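Local coordinates for putative DNA-binding protein (PDB 2HX0), which is of uncertain function but probably binds DNA and carries a bound magnesium ion, at residues T75-S80 and A95-Y100. The protein carries 2 engineered substitutions. Residues are numbered along the deposited sequence; the frame is centred on the assembly and turned at random.
Sequences TFEVIS and AVSDPY
Glu77 and Ser97 form an antiparallel hydrogen-bonded pair: Glu77 N reaches Ser97 O at 2.9 Å (163° at the hydrogen), and Ser97 N returns to Glu77 O at 2.9 Å. Farther along, the register slips by one residue. Ala95 O accepts from Ile79 N at 2.9 Å and weakly from Ser80 N at 3.3 Å, which identifies a classic beta bulge; Ala95 N closes it onto Ser80 O. Beyond the strand, Asp98 OD1 accepts from Tyr100 N at 2.8 Å, an Asx turn that shapes the chain following strand 89-97.

Among apolar contacts, the Phe76 ring meets Val96 obliquely, CD2 lying 3.7 Å from CG2 of Val96. With CG1 beside the backbone N (chi1 -65°), Ile79 brings that atom to 3.8 Å from Ser97 CB.

The carboxylate of Glu77 turns to a salt bridge with Arg115. Glu77 is a magnesium-binding residue, and its side chain comes about 3 Å from a magnesium ion, though that ion is not bound to this chain in the model. These strands form the hairpin 75-86/89-97 of the Plants and Prokaryotes Conserved (PCC) domain, flanked in the antiparallel sheet by strands 47-56 and 103-108; in the trimer, Ile79 of the third subunit packs on Ser80 and Ala95, while Val78 O is hydrogen-bonded to His93 ND1 of the second subunit.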
ATOM      1  N   THR A  75      19.458  -8.529   6.501  1.00 15.33           N
ATOM      2  CA  THR A  75      19.367  -7.549   5.434  1.00 15.33           C
ATOM      3  C   THR A  75      17.985  -7.699   4.822  1.00 13.42           C
ATOM      4  O   THR A  75      17.722  -8.658   4.097  1.00 14.43           O
ATOM      5  CB  THR A  75      20.437  -7.815   4.360  1.00 22.25           C
ATOM      6  OG1 THR A  75      21.734  -7.813   4.970  1.00 25.27           O
ATOM      7  CG2 THR A  75      20.391  -6.750   3.286  1.00 24.41           C
ATOM      8  N   PHE A  76      17.101  -6.752   5.118  1.00 12.37           N
ATOM      9  CA  PHE A  76      15.742  -6.810   4.607  1.00 12.08           C
ATOM     10  C   PHE A  76      15.304  -5.565   3.856  1.00 11.70           C
ATOM     11  O   PHE A  76      15.795  -4.463   4.101  1.00 11.79           O
ATOM     12  CB  PHE A  76      14.749  -7.018   5.750  1.00 14.75           C
ATOM     13  CG  PHE A  76      14.979  -8.263   6.554  1.00 16.51           C
ATOM     14  CD1 PHE A  76      15.824  -8.252   7.663  1.00 17.17           C
ATOM     15  CD2 PHE A  76      14.317  -9.443   6.224  1.00 17.41           C
ATOM     16  CE1 PHE A  76      16.004  -9.406   8.439  1.00 17.53           C
ATOM     17  CE2 PHE A  76      14.486 -10.595   6.985  1.00 17.32           C
ATOM     18  CZ  PHE A  76      15.333 -10.577   8.099  1.00 17.99           C
ATOM     19  N   GLU A  77      14.366  -5.758   2.939  1.00 10.94           N
ATOM     20  CA  GLU A  77      13.795  -4.651   2.190  1.00 11.98           C
ATOM     21  C   GLU A  77      12.379  -4.512   2.713  1.00 11.66           C
ATOM     22  O   GLU A  77      11.709  -5.516   2.973  1.00 12.17           O
ATOM     23  CB  GLU A  77      13.737  -4.956   0.693  1.00 19.99           C
ATOM     24  CG  GLU A  77      15.090  -5.037   0.019  1.00 25.39           C
ATOM     25  CD  GLU A  77      15.822  -3.716   0.043  1.00 29.92           C
ATOM     26  OE1 GLU A  77      15.326  -2.751  -0.574  1.00 35.47           O
ATOM     27  OE2 GLU A  77      16.893  -3.636   0.680  1.00 34.67           O
ATOM     28  N   VAL A  78      11.928  -3.278   2.896  1.00 10.44           N
ATOM     29  CA  VAL A  78      10.564  -3.064   3.353  1.00 10.84           C
ATOM     30  C   VAL A  78       9.694  -3.087   2.105  1.00 10.94           C
ATOM     31  O   VAL A  78       9.840  -2.242   1.218  1.00 12.66           O
ATOM     32  CB  VAL A  78      10.404  -1.714   4.063  1.00 11.06           C
ATOM     33  CG1 VAL A  78       8.931  -1.452   4.341  1.00 12.38           C
ATOM     34  CG2 VAL A  78      11.187  -1.723   5.363  1.00 12.11           C
ATOM     35  N   ILE A  79       8.796  -4.061   2.029  1.00 10.22           N
ATOM     36  CA  ILE A  79       7.925  -4.191   0.868  1.00 10.80           C
ATOM     37  C   ILE A  79       6.648  -3.401   1.082  1.00 13.00           C
ATOM     38  O   ILE A  79       6.130  -2.766   0.160  1.00 14.17           O
ATOM     39  CB  ILE A  79       7.602  -5.673   0.595  1.00 14.89           C
ATOM     40  CG1 ILE A  79       8.888  -6.406   0.199  1.00 15.42           C
ATOM     41  CG2 ILE A  79       6.563  -5.797  -0.515  1.00 16.05           C
ATOM     42  CD1 ILE A  79       8.798  -7.731  -0.479  1.00 18.70           C
ATOM     43  N   SER A  80       6.142  -3.439   2.304  1.00 12.72           N
ATOM     44  CA  SER A  80       4.948  -2.682   2.631  1.00 12.99           C
ATOM     45  C   SER A  80       4.841  -2.460   4.125  1.00 11.64           C
ATOM     46  O   SER A  80       5.198  -3.320   4.931  1.00 13.66           O
ATOM     47  CB  SER A  80       3.691  -3.388   2.120  1.00 19.30           C
ATOM     48  OG  SER A  80       3.490  -4.622   2.774  1.00 22.95           O
ATOM     49  N   ALA A  95       5.703  -5.990   6.009  1.00  9.61           N
ATOM     50  CA  ALA A  95       6.110  -7.101   5.151  1.00 10.01           C
ATOM     51  C   ALA A  95       7.523  -6.772   4.672  1.00  8.99           C
ATOM     52  O   ALA A  95       7.768  -5.689   4.138  1.00 10.38           O
ATOM     53  CB  ALA A  95       5.163  -7.238   3.956  1.00 17.88           C
ATOM     54  N   VAL A  96       8.458  -7.694   4.889  1.00  9.70           N
ATOM     55  CA  VAL A  96       9.840  -7.490   4.465  1.00  8.75           C
ATOM     56  C   VAL A  96      10.290  -8.643   3.572  1.00  9.80           C
ATOM     57  O   VAL A  96       9.744  -9.743   3.652  1.00 11.23           O
ATOM     58  CB  VAL A  96      10.813  -7.416   5.674  1.00  9.68           C
ATOM     59  CG1 VAL A  96      10.518  -6.185   6.517  1.00 11.09           C
ATOM     60  CG2 VAL A  96      10.699  -8.679   6.513  1.00 12.91           C
ATOM     61  N   SER A  97      11.267  -8.378   2.710  1.00  9.36           N
ATOM     62  CA  SER A  97      11.809  -9.408   1.824  1.00  9.40           C
ATOM     63  C   SER A  97      13.291  -9.585   2.134  1.00 11.11           C
ATOM     64  O   SER A  97      13.961  -8.639   2.553  1.00 10.70           O
ATOM     65  CB  SER A  97      11.616  -9.019   0.353  1.00 10.48           C
ATOM     66  OG  SER A  97      12.283  -7.805   0.042  1.00 11.57           O
ATOM     67  N   ASP A  98      13.806 -10.796   1.939  1.00 10.32           N
ATOM     68  CA  ASP A  98      15.216 -11.054   2.229  1.00 11.29           C
ATOM     69  C   ASP A  98      16.065 -11.191   0.959  1.00 10.62           C
ATOM     70  O   ASP A  98      15.559 -11.035  -0.150  1.00 11.20           O
ATOM     71  CB  ASP A  98      15.358 -12.296   3.120  1.00 12.97           C
ATOM     72  CG  ASP A  98      14.970 -13.584   2.420  1.00 13.65           C
ATOM     73  OD1 ASP A  98      14.934 -13.626   1.173  1.00 13.42           O
ATOM     74  OD2 ASP A  98      14.719 -14.573   3.139  1.00 15.23           O
ATOM     75  N   PRO A  99      17.372 -11.484   1.105  1.00 10.35           N
ATOM     76  CA  PRO A  99      18.285 -11.636  -0.037  1.00 11.01           C
ATOM     77  C   PRO A  99      17.891 -12.667  -1.096  1.00 10.33           C
ATOM     78  O   PRO A  99      18.508 -12.726  -2.160  1.00 11.18           O
ATOM     79  CB  PRO A  99      19.615 -11.982   0.632  1.00 11.98           C
ATOM     80  CG  PRO A  99      19.525 -11.248   1.933  1.00 13.11           C
ATOM     81  CD  PRO A  99      18.120 -11.556   2.374  1.00 12.98           C
ATOM     82  N   TYR A 100      16.871 -13.473  -0.807  1.00 12.03           N
ATOM     83  CA  TYR A 100      16.410 -14.489  -1.745  1.00 12.86           C
ATOM     84  C   TYR A 100      15.014 -14.176  -2.262  1.00 13.04           C
ATOM     85  O   TYR A 100      14.430 -14.959  -3.011  1.00 14.34           O
ATOM     86  CB  TYR A 100      16.423 -15.861  -1.076  1.00 13.91           C
ATOM     87  CG  TYR A 100      17.805 -16.281  -0.647  1.00 15.82           C
ATOM     88  CD1 TYR A 100      18.728 -16.759  -1.576  1.00 15.60           C
ATOM     89  CD2 TYR A 100      18.204 -16.166   0.677  1.00 16.04           C
ATOM     90  CE1 TYR A 100      20.027 -17.113  -1.189  1.00 16.34           C
ATOM     91  CE2 TYR A 100      19.498 -16.516   1.073  1.00 16.57           C
ATOM     92  CZ  TYR A 100      20.399 -16.986   0.137  1.00 16.58           C
ATOM     93  OH  TYR A 100      21.675 -17.327   0.525  1.00 19.69           O
TER